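Local coordinates for tumor necrosis factor ligand superfamily member 9 (Mus musculus, PDB 6MKB), which acts as a cytokine that binds the receptor TNFRSF9 (4-1BB) and induces proliferation of activated peripheral blood T cells, at residues B[68-73]-B[147-152]; B[81-86]-B[137-142]; B[11-16]-B[26-31]. All coordinates share one frame; numbering follows the deposited sequence.

How the contacts relate
All three contacts are antiparallel strand pairings in the extracellular TNF homology domain, a jelly-roll beta sandwich. Contact 3 comes first along the chain and closes the hairpin of strands 10-15 and 24-29. Contact 1 then joins strand 58-70 to strand 149-166, and the two segments of contact 2, on strands 80-90 and 129-140, fall in the chain between its halves. The centres of contacts 1 and 2 are about 12 Å apart, and Leu68 packs on Val83 between them. Contact 3 lies about 19 Å from contact 1 and 22 Å from contact 2, centre to centre. Leu26 touches both Leu151 and Leu85, so leucine packing connects all three pairings through the interior.

Contact 1: B[68-73]-B[147-152]. With NA (sodium ion), chain O.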
# COMPACT_ATOMS: atom_id res chain seq x y z
N LEU B 68 0.72 -8.77 10.45
CA LEU B 68 1.02 -10.04 11.11
C LEU B 68 1.61 -9.78 12.44
O LEU B 68 2.71 -9.23 12.52
CB LEU B 68 2.03 -10.87 10.30
CG LEU B 68 1.59 -11.78 9.21
CD1 LEU B 68 2.79 -12.58 8.76
CD2 LEU B 68 0.48 -12.71 9.66
N SER B 69 0.93 -10.22 13.49
CA SER B 69 1.41 -10.05 14.86
C SER B 69 2.05 -11.33 15.37
O SER B 69 1.40 -12.38 15.32
CB SER B 69 0.27 -9.62 15.77
OG SER B 69 -0.21 -8.34 15.40
N PRO B 70 3.30 -11.26 15.91
CA PRO B 70 3.92 -12.48 16.48
C PRO B 70 3.26 -12.86 17.78
O PRO B 70 2.85 -11.96 18.53
CB PRO B 70 5.38 -12.08 16.68
CG PRO B 70 5.37 -10.60 16.83
CD PRO B 70 4.19 -10.08 16.05
N THR B 71 3.12 -14.16 18.05
CA THR B 71 2.49 -14.64 19.29
C THR B 71 3.54 -14.99 20.35
O THR B 71 4.75 -14.96 20.06
CB THR B 71 1.59 -15.84 19.02
OG1 THR B 71 2.41 -16.92 18.58
CG2 THR B 71 0.47 -15.54 18.05
N PHE B 72 3.09 -15.34 21.56
CA PHE B 72 3.94 -15.75 22.67
C PHE B 72 4.94 -16.85 22.26
O PHE B 72 6.10 -16.78 22.66
CB PHE B 72 3.09 -16.24 23.86
CG PHE B 72 3.90 -16.60 25.08
CD1 PHE B 72 4.29 -15.62 25.99
CD2 PHE B 72 4.30 -17.91 25.31
CE1 PHE B 72 5.06 -15.95 27.11
CE2 PHE B 72 5.10 -18.23 26.40
CZ PHE B 72 5.47 -17.24 27.29
N THR B 73 4.48 -17.87 21.48
CA THR B 73 5.29 -19.02 21.07
C THR B 73 6.32 -18.67 19.99
O THR B 73 7.18 -19.51 19.69
CB THR B 73 4.39 -20.16 20.58
OG1 THR B 73 3.54 -19.69 19.53
CG2 THR B 73 3.57 -20.79 21.70
N ARG B 147 0.85 -21.34 14.75
CA ARG B 147 0.44 -20.71 16.02
C ARG B 147 1.33 -19.52 16.38
O ARG B 147 0.99 -18.77 17.29
CB ARG B 147 0.48 -21.74 17.18
CG ARG B 147 -0.39 -22.99 16.99
CD ARG B 147 -1.72 -22.91 17.70
NE ARG B 147 -2.34 -24.24 17.81
CZ ARG B 147 -2.19 -25.06 18.84
NH1 ARG B 147 -1.39 -24.75 19.85
NH2 ARG B 147 -2.81 -26.24 18.84
N ASP B 148 2.46 -19.34 15.67
CA ASP B 148 3.45 -18.31 15.93
C ASP B 148 3.08 -16.93 15.36
O ASP B 148 3.74 -15.95 15.68
CB ASP B 148 4.84 -18.78 15.43
CG ASP B 148 5.49 -19.84 16.33
OD1 ASP B 148 4.78 -20.40 17.22
OD2 ASP B 148 6.72 -20.08 16.17
N TRP B 149 2.00 -16.83 14.58
CA TRP B 149 1.52 -15.56 14.03
C TRP B 149 0.03 -15.49 14.13
O TRP B 149 -0.64 -16.52 14.12
CB TRP B 149 1.95 -15.37 12.57
CG TRP B 149 3.44 -15.29 12.36
CD1 TRP B 149 4.27 -16.32 12.03
CD2 TRP B 149 4.27 -14.13 12.47
NE1 TRP B 149 5.55 -15.86 11.88
CE2 TRP B 149 5.58 -14.51 12.14
CE3 TRP B 149 4.02 -12.77 12.76
CZ2 TRP B 149 6.66 -13.60 12.11
CZ3 TRP B 149 5.07 -11.86 12.70
CH2 TRP B 149 6.37 -12.27 12.38
N GLU B 150 -0.51 -14.26 14.21
CA GLU B 150 -1.94 -14.04 14.32
C GLU B 150 -2.35 -12.72 13.68
O GLU B 150 -1.50 -11.84 13.45
CB GLU B 150 -2.38 -14.05 15.82
CG GLU B 150 -1.92 -12.82 16.60
CD GLU B 150 -2.27 -12.75 18.07
OE1 GLU B 150 -1.55 -12.04 18.80
OE2 GLU B 150 -3.27 -13.38 18.49
N LEU B 151 -3.65 -12.60 13.40
CA LEU B 151 -4.28 -11.38 12.91
C LEU B 151 -5.12 -10.89 14.05
O LEU B 151 -6.10 -11.56 14.37
CB LEU B 151 -5.12 -11.58 11.62
CG LEU B 151 -4.47 -12.21 10.39
CD1 LEU B 151 -5.40 -12.07 9.20
CD2 LEU B 151 -3.12 -11.57 10.06
N SER B 152 -4.72 -9.82 14.72
CA SER B 152 -5.47 -9.34 15.87
C SER B 152 -5.61 -7.82 15.93
O SER B 152 -4.80 -7.10 15.39
CB SER B 152 -4.82 -9.82 17.16
OG SER B 152 -3.50 -9.33 17.32
NA NA O . -2.26 -8.30 13.66
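In the jelly-roll sandwich of the TNF homology domain, strands 58-70 and 149-166 run antiparallel, and here Ser69 and Glu150 form a hydrogen-bonded pair near the end of that pairing. Ser69 N gives a fairly straight bond to Glu150 O at 2.9 Å, and Glu150 N returns one to Ser69 O. The next pair, Pro70 with Trp149, is non-hydrogen-bonded, which suits a proline that has no N-H to give. With CG anti to its carbonyl carbon (chi1 -63°), Trp149 lays its indole between Leu68 CD1 over one face and Pro70 CB over the other; Leu68 CB also meets CE3 at 3.7 Å. Val115 of strand 115-125 packs against both Leu68 and Trp149.

Past the strand end, polar bonds take over. Thr71 N hydrogen-bonds to Asp148 O from well above the carbonyl plane, whereas Thr71 OG1 donates to a lone pair of Arg147 O at 2.7 Å. Thr73 OG1 donates a 2.7 Å hydrogen bond to Asp148 OD1, arriving from above the carboxylate plane, and ties the loop after Pro70 to the 147-152 segment. On the Glu150 side of the sheet, Ser69 OG binds the sodium ion at 2.7 Å, with Lys67 O and Asn155 O as the other protein ligands.

Contact 2: B[81-86]-B[137-142]. With NAG (2-acetamido-2-deoxy-beta-D-glucopyranose), chain F; NAG (2-acetamido-2-deoxy-beta-D-glucopyranose), chain C.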
# COMPACT_ATOMS: atom_id res chain seq x y z
N GLY B 81 8.96 -19.57 5.73
CA GLY B 81 8.00 -19.84 4.67
C GLY B 81 7.43 -18.54 4.13
O GLY B 81 8.17 -17.63 3.79
N TRP B 82 6.09 -18.46 4.03
CA TRP B 82 5.43 -17.28 3.47
C TRP B 82 3.99 -17.14 3.94
O TRP B 82 3.34 -18.13 4.29
CB TRP B 82 5.47 -17.31 1.93
CG TRP B 82 4.92 -18.57 1.32
CD1 TRP B 82 5.63 -19.67 0.95
CD2 TRP B 82 3.55 -18.85 1.01
NE1 TRP B 82 4.79 -20.62 0.42
CE2 TRP B 82 3.50 -20.14 0.45
CE3 TRP B 82 2.35 -18.13 1.16
CZ2 TRP B 82 2.30 -20.75 0.06
CZ3 TRP B 82 1.16 -18.72 0.75
CH2 TRP B 82 1.14 -20.02 0.22
N VAL B 83 3.50 -15.91 3.96
CA VAL B 83 2.11 -15.58 4.31
C VAL B 83 1.58 -14.65 3.22
O VAL B 83 2.26 -13.70 2.82
CB VAL B 83 1.94 -14.98 5.73
CG1 VAL B 83 0.45 -14.81 6.07
CG2 VAL B 83 2.62 -15.86 6.78
N SER B 84 0.38 -14.93 2.74
CA SER B 84 -0.28 -14.22 1.66
C SER B 84 -1.69 -13.78 1.98
O SER B 84 -2.42 -14.48 2.68
CB SER B 84 -0.36 -15.14 0.46
OG SER B 84 0.45 -14.69 -0.60
N LEU B 85 -2.09 -12.62 1.42
CA LEU B 85 -3.46 -12.08 1.35
C LEU B 85 -3.80 -12.13 -0.12
O LEU B 85 -3.13 -11.47 -0.92
CB LEU B 85 -3.60 -10.66 1.91
CG LEU B 85 -3.54 -10.44 3.43
CD1 LEU B 85 -3.97 -9.04 3.74
CD2 LEU B 85 -4.40 -11.45 4.21
N VAL B 86 -4.72 -13.02 -0.51
CA VAL B 86 -5.07 -13.23 -1.91
C VAL B 86 -6.42 -12.60 -2.21
O VAL B 86 -7.41 -12.99 -1.60
CB VAL B 86 -5.05 -14.75 -2.27
CG1 VAL B 86 -5.38 -14.98 -3.74
CG2 VAL B 86 -3.71 -15.41 -1.92
N ALA B 137 -0.94 -19.44 3.77
CA ALA B 137 0.31 -19.55 4.50
C ALA B 137 0.91 -20.96 4.45
O ALA B 137 0.19 -21.96 4.56
CB ALA B 137 0.12 -19.13 5.97
N TYR B 138 2.22 -21.03 4.25
CA TYR B 138 3.03 -22.23 4.34
C TYR B 138 4.13 -21.92 5.34
O TYR B 138 5.02 -21.12 5.03
CB TYR B 138 3.58 -22.69 2.98
CG TYR B 138 4.57 -23.83 3.11
CD1 TYR B 138 4.22 -25.02 3.76
CD2 TYR B 138 5.87 -23.72 2.62
CE1 TYR B 138 5.13 -26.05 3.92
CE2 TYR B 138 6.78 -24.76 2.74
CZ TYR B 138 6.41 -25.94 3.39
OH TYR B 138 7.29 -26.98 3.52
N LEU B 139 4.03 -22.47 6.55
CA LEU B 139 4.99 -22.23 7.62
C LEU B 139 5.58 -23.54 8.10
O LEU B 139 4.85 -24.52 8.27
CB LEU B 139 4.36 -21.45 8.80
CG LEU B 139 3.84 -20.03 8.46
CD1 LEU B 139 2.89 -19.51 9.54
CD2 LEU B 139 4.98 -19.06 8.16
N HIS B 140 6.91 -23.55 8.31
CA HIS B 140 7.67 -24.73 8.76
C HIS B 140 8.96 -24.31 9.51
O HIS B 140 9.37 -23.16 9.39
CB HIS B 140 8.02 -25.62 7.55
CG HIS B 140 8.90 -24.93 6.55
ND1 HIS B 140 10.27 -25.13 6.55
CD2 HIS B 140 8.59 -24.04 5.59
CE1 HIS B 140 10.74 -24.38 5.56
NE2 HIS B 140 9.76 -23.70 4.96
N GLY B 141 9.58 -25.25 10.23
CA GLY B 141 10.80 -24.99 10.99
C GLY B 141 10.69 -25.27 12.48
O GLY B 141 11.72 -25.44 13.14
N ALA B 142 9.46 -25.30 13.00
CA ALA B 142 9.13 -25.59 14.40
C ALA B 142 7.76 -26.27 14.50
O ALA B 142 6.93 -26.12 13.60
CB ALA B 142 9.13 -24.30 15.22
C1 NAG F . 2.28 -26.20 0.62
C2 NAG F . 3.58 -25.78 -0.06
C3 NAG F . 4.46 -27.00 -0.39
C4 NAG F . 4.66 -27.92 0.81
C5 NAG F . 3.30 -28.29 1.44
C6 NAG F . 3.46 -29.04 2.75
C7 NAG F . 3.78 -23.77 -1.47
C8 NAG F . 3.27 -23.11 -2.72
N2 NAG F . 3.29 -24.98 -1.24
O3 NAG F . 5.74 -26.56 -0.86
O4 NAG F . 5.37 -29.10 0.39
O5 NAG F . 2.53 -27.11 1.70
O6 NAG F . 2.22 -29.05 3.45
O7 NAG F . 4.61 -23.22 -0.75
C1 NAG C . -1.97 -23.61 2.57
C2 NAG C . -1.44 -24.85 3.29
C3 NAG C . 0.02 -25.06 2.90
C4 NAG C . 0.26 -25.04 1.39
C5 NAG C . -0.41 -23.83 0.74
C6 NAG C . -0.36 -23.87 -0.78
C7 NAG C . -2.09 -25.27 5.65
C8 NAG C . -2.30 -24.52 6.92
N2 NAG C . -1.46 -24.57 4.71
O3 NAG C . 0.50 -26.29 3.48
O4 NAG C . 1.66 -25.01 1.12
O5 NAG C . -1.78 -23.74 1.15
O6 NAG C . -0.61 -22.53 -1.23
O7 NAG C . -2.45 -26.42 5.54
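Strands 80-90 and 129-140 are antiparallel neighbours in the TNF jelly roll, and Trp82 and Tyr138 make the hydrogen-bonded pair on the side that carries the glycan. Trp82 N donates to Tyr138 O at 3.0 Å, and Tyr138 N donates back to Trp82 O at 3.1 Å, so both residues have their backbone N-H and C=O groups satisfied across the pair. Each acceptor also takes a CA-H contact: Gly81 CA approaches Tyr138 O, and Ala137 CA approaches Trp82 O. Gly81, at a positive phi of 133° where the chain turns a corner, has no side chain to block that approach.

Three other backbone groups of the 137-142 segment find partners outside the pair. Ala137 N is bonded to Asn23 OD1, Leu139 N to Tyr146 OH, and Ala137 O accepts a hydrogen bond from the acetamido N2 of the GlcNAc of chain C at 3.1 Å. O4 of that sugar carries the second GlcNAc, chain F, which lies over one face of the Tyr138 ring.

Away from the sugars, Val83 CG2 packs on Ala137 CB and Leu139 CD2. Trp82 CG sits between its backbone N and carbonyl carbon (chi1 54°), which brings the indole over toward the partner strand, with Tyr138 CB above one face near the rim. At the indole's edge, NE1 donates to O7 of the chain F GlcNAc at 2.9 Å.

Contact 3: B[11-16]-B[26-31]; sequences AKLLAK and LNWHSQ. With SO4 (sulfate ion), chain K; SO4 (sulfate ion), chain M.
Lys16 lays its aliphatic chain over one face of the His29 imidazole in a CH-pi contact: Lys16 CG is 3.7 Å from the ring centroid and 13° off the ring normal. Both ring nitrogens point to sulfate ions near the ring plane, probably picked up from the crystallisation liquor. ND1 donates to O4 of the chain K sulfate at 2.8 Å, and NE2 makes a weak bond to O4 of the chain M sulfate. Two sulfates so close would probably favour a protonated ring, though the NE2 bond is weak. The lysine chain is extended beyond CG, running past Asn27 CB toward the chain K sulfate, and its NZ has a long, weak ion pair with Glu47. Asn17 N adds another hydrogen bond to sulfate.

Turned to the interior, Trp28 forms the second cluster. Ala15 CB makes a CH-pi contact over the six-membered ring, while Leu13 CB touches CE3 at 3.7 Å; the leucine and tryptophan side chains cross at about a right angle. With Trp28 CG anti to the carbonyl carbon (chi1 -58°), the benzo edge of the indole comes up to the backbone of residues 13-15, and CE3 lies 3.3 Å from Ala15 N. Phe159 and Val133 close around the same indole from strands 149-166 and 129-140.

The backbone sets these positions. His29 N donates to Leu14 O at 2.8 Å, the return bond from Leu14 N to His29 O is weak at 3.4 Å, and Lys16 N donates to Asn27 O at 3.0 Å. Leu14 with His29 is thus the hydrogen-bonded pair, and Ala15 with Trp28 the non-hydrogen-bonded one. Together they make an antiparallel beta hairpin, strand 10-15 with strand 24-29, at the N-terminal start of the TNF jelly roll.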
# COMPACT_ATOMS: atom_id res chain seq x y z
N ALA B 11 -14.35 2.30 0.69
CA ALA B 11 -14.53 1.29 1.73
C ALA B 11 -13.19 0.89 2.33
O ALA B 11 -12.20 0.81 1.61
CB ALA B 11 -15.24 0.06 1.17
N LYS B 12 -13.16 0.67 3.64
CA LYS B 12 -11.99 0.18 4.38
C LYS B 12 -12.49 -0.73 5.48
O LYS B 12 -12.97 -0.24 6.51
CB LYS B 12 -11.09 1.31 4.94
CG LYS B 12 -9.76 0.77 5.46
CD LYS B 12 -8.88 1.82 6.17
CE LYS B 12 -7.83 1.09 6.97
NZ LYS B 12 -6.81 2.00 7.53
N LEU B 13 -12.46 -2.04 5.22
CA LEU B 13 -12.89 -3.09 6.13
C LEU B 13 -11.73 -3.51 7.00
O LEU B 13 -10.60 -3.43 6.55
CB LEU B 13 -13.46 -4.31 5.37
CG LEU B 13 -14.57 -4.01 4.35
CD1 LEU B 13 -14.99 -5.26 3.63
CD2 LEU B 13 -15.76 -3.36 4.98
N LEU B 14 -12.01 -3.92 8.24
CA LEU B 14 -10.98 -4.35 9.21
C LEU B 14 -11.23 -5.80 9.53
O LEU B 14 -12.36 -6.19 9.81
CB LEU B 14 -10.98 -3.46 10.47
CG LEU B 14 -10.87 -1.93 10.28
CD1 LEU B 14 -10.88 -1.24 11.62
CD2 LEU B 14 -9.61 -1.54 9.51
N ALA B 15 -10.18 -6.61 9.41
CA ALA B 15 -10.29 -8.06 9.57
C ALA B 15 -10.67 -8.48 10.98
O ALA B 15 -10.12 -7.96 11.95
CB ALA B 15 -8.97 -8.72 9.16
N LYS B 16 -11.59 -9.44 11.08
CA LYS B 16 -11.95 -10.06 12.35
C LYS B 16 -10.72 -10.84 12.83
O LYS B 16 -9.88 -11.21 12.01
CB LYS B 16 -13.17 -10.95 12.20
CG LYS B 16 -14.49 -10.19 12.17
CD LYS B 16 -15.65 -11.15 12.34
CE LYS B 16 -16.99 -10.48 12.13
NZ LYS B 16 -18.12 -11.41 12.38
N LEU B 26 -11.06 -14.68 4.77
CA LEU B 26 -11.15 -13.81 5.93
C LEU B 26 -12.54 -13.19 6.10
O LEU B 26 -13.23 -12.86 5.11
CB LEU B 26 -10.10 -12.70 5.85
CG LEU B 26 -8.65 -13.10 6.10
CD1 LEU B 26 -7.76 -11.91 5.92
CD2 LEU B 26 -8.44 -13.70 7.49
N ASN B 27 -12.93 -13.05 7.37
CA ASN B 27 -14.13 -12.38 7.82
C ASN B 27 -13.76 -10.92 8.09
O ASN B 27 -12.64 -10.64 8.50
CB ASN B 27 -14.69 -13.06 9.07
CG ASN B 27 -15.64 -14.18 8.74
OD1 ASN B 27 -16.68 -13.99 8.10
ND2 ASN B 27 -15.29 -15.39 9.16
N TRP B 28 -14.68 -10.01 7.83
CA TRP B 28 -14.42 -8.59 8.00
C TRP B 28 -15.48 -7.92 8.87
O TRP B 28 -16.65 -8.29 8.84
CB TRP B 28 -14.35 -7.88 6.61
CG TRP B 28 -13.31 -8.47 5.73
CD1 TRP B 28 -13.45 -9.54 4.89
CD2 TRP B 28 -11.90 -8.15 5.73
NE1 TRP B 28 -12.23 -9.90 4.37
CE2 TRP B 28 -11.26 -9.06 4.86
CE3 TRP B 28 -11.15 -7.11 6.30
CZ2 TRP B 28 -9.89 -8.99 4.59
CZ3 TRP B 28 -9.79 -7.06 6.05
CH2 TRP B 28 -9.17 -8.02 5.24
N HIS B 29 -15.04 -6.92 9.67
CA HIS B 29 -15.91 -5.99 10.37
C HIS B 29 -16.29 -4.96 9.30
O HIS B 29 -15.37 -4.41 8.67
CB HIS B 29 -15.20 -5.29 11.56
CG HIS B 29 -14.73 -6.18 12.68
ND1 HIS B 29 -15.63 -6.79 13.55
CD2 HIS B 29 -13.47 -6.42 13.11
CE1 HIS B 29 -14.89 -7.43 14.44
NE2 HIS B 29 -13.59 -7.23 14.22
N SER B 30 -17.59 -4.73 9.04
CA SER B 30 -18.06 -3.73 8.05
C SER B 30 -18.53 -2.40 8.74
O SER B 30 -18.85 -1.43 8.05
CB SER B 30 -19.17 -4.31 7.17
OG SER B 30 -20.29 -4.74 7.94
N GLN B 31 -18.55 -2.38 10.10
CA GLN B 31 -18.93 -1.24 10.96
C GLN B 31 -18.14 -1.28 12.28
O GLN B 31 -17.80 -2.37 12.75
CB GLN B 31 -20.44 -1.21 11.23
CG GLN B 31 -21.04 -2.53 11.72
CD GLN B 31 -22.51 -2.42 12.04
OE1 GLN B 31 -23.28 -1.77 11.34
NE2 GLN B 31 -22.93 -3.08 13.11
S SO4 K . -18.86 -7.48 13.72
O1 SO4 K . -18.84 -7.82 12.28
O2 SO4 K . -20.26 -7.56 14.19
O3 SO4 K . -18.03 -8.41 14.52
O4 SO4 K . -18.34 -6.10 13.92
S SO4 M . -13.25 -10.97 16.39
O1 SO4 M . -12.86 -12.02 15.42
O2 SO4 M . -14.74 -10.89 16.40
O3 SO4 M . -12.78 -11.37 17.74
O4 SO4 M . -12.64 -9.67 16.01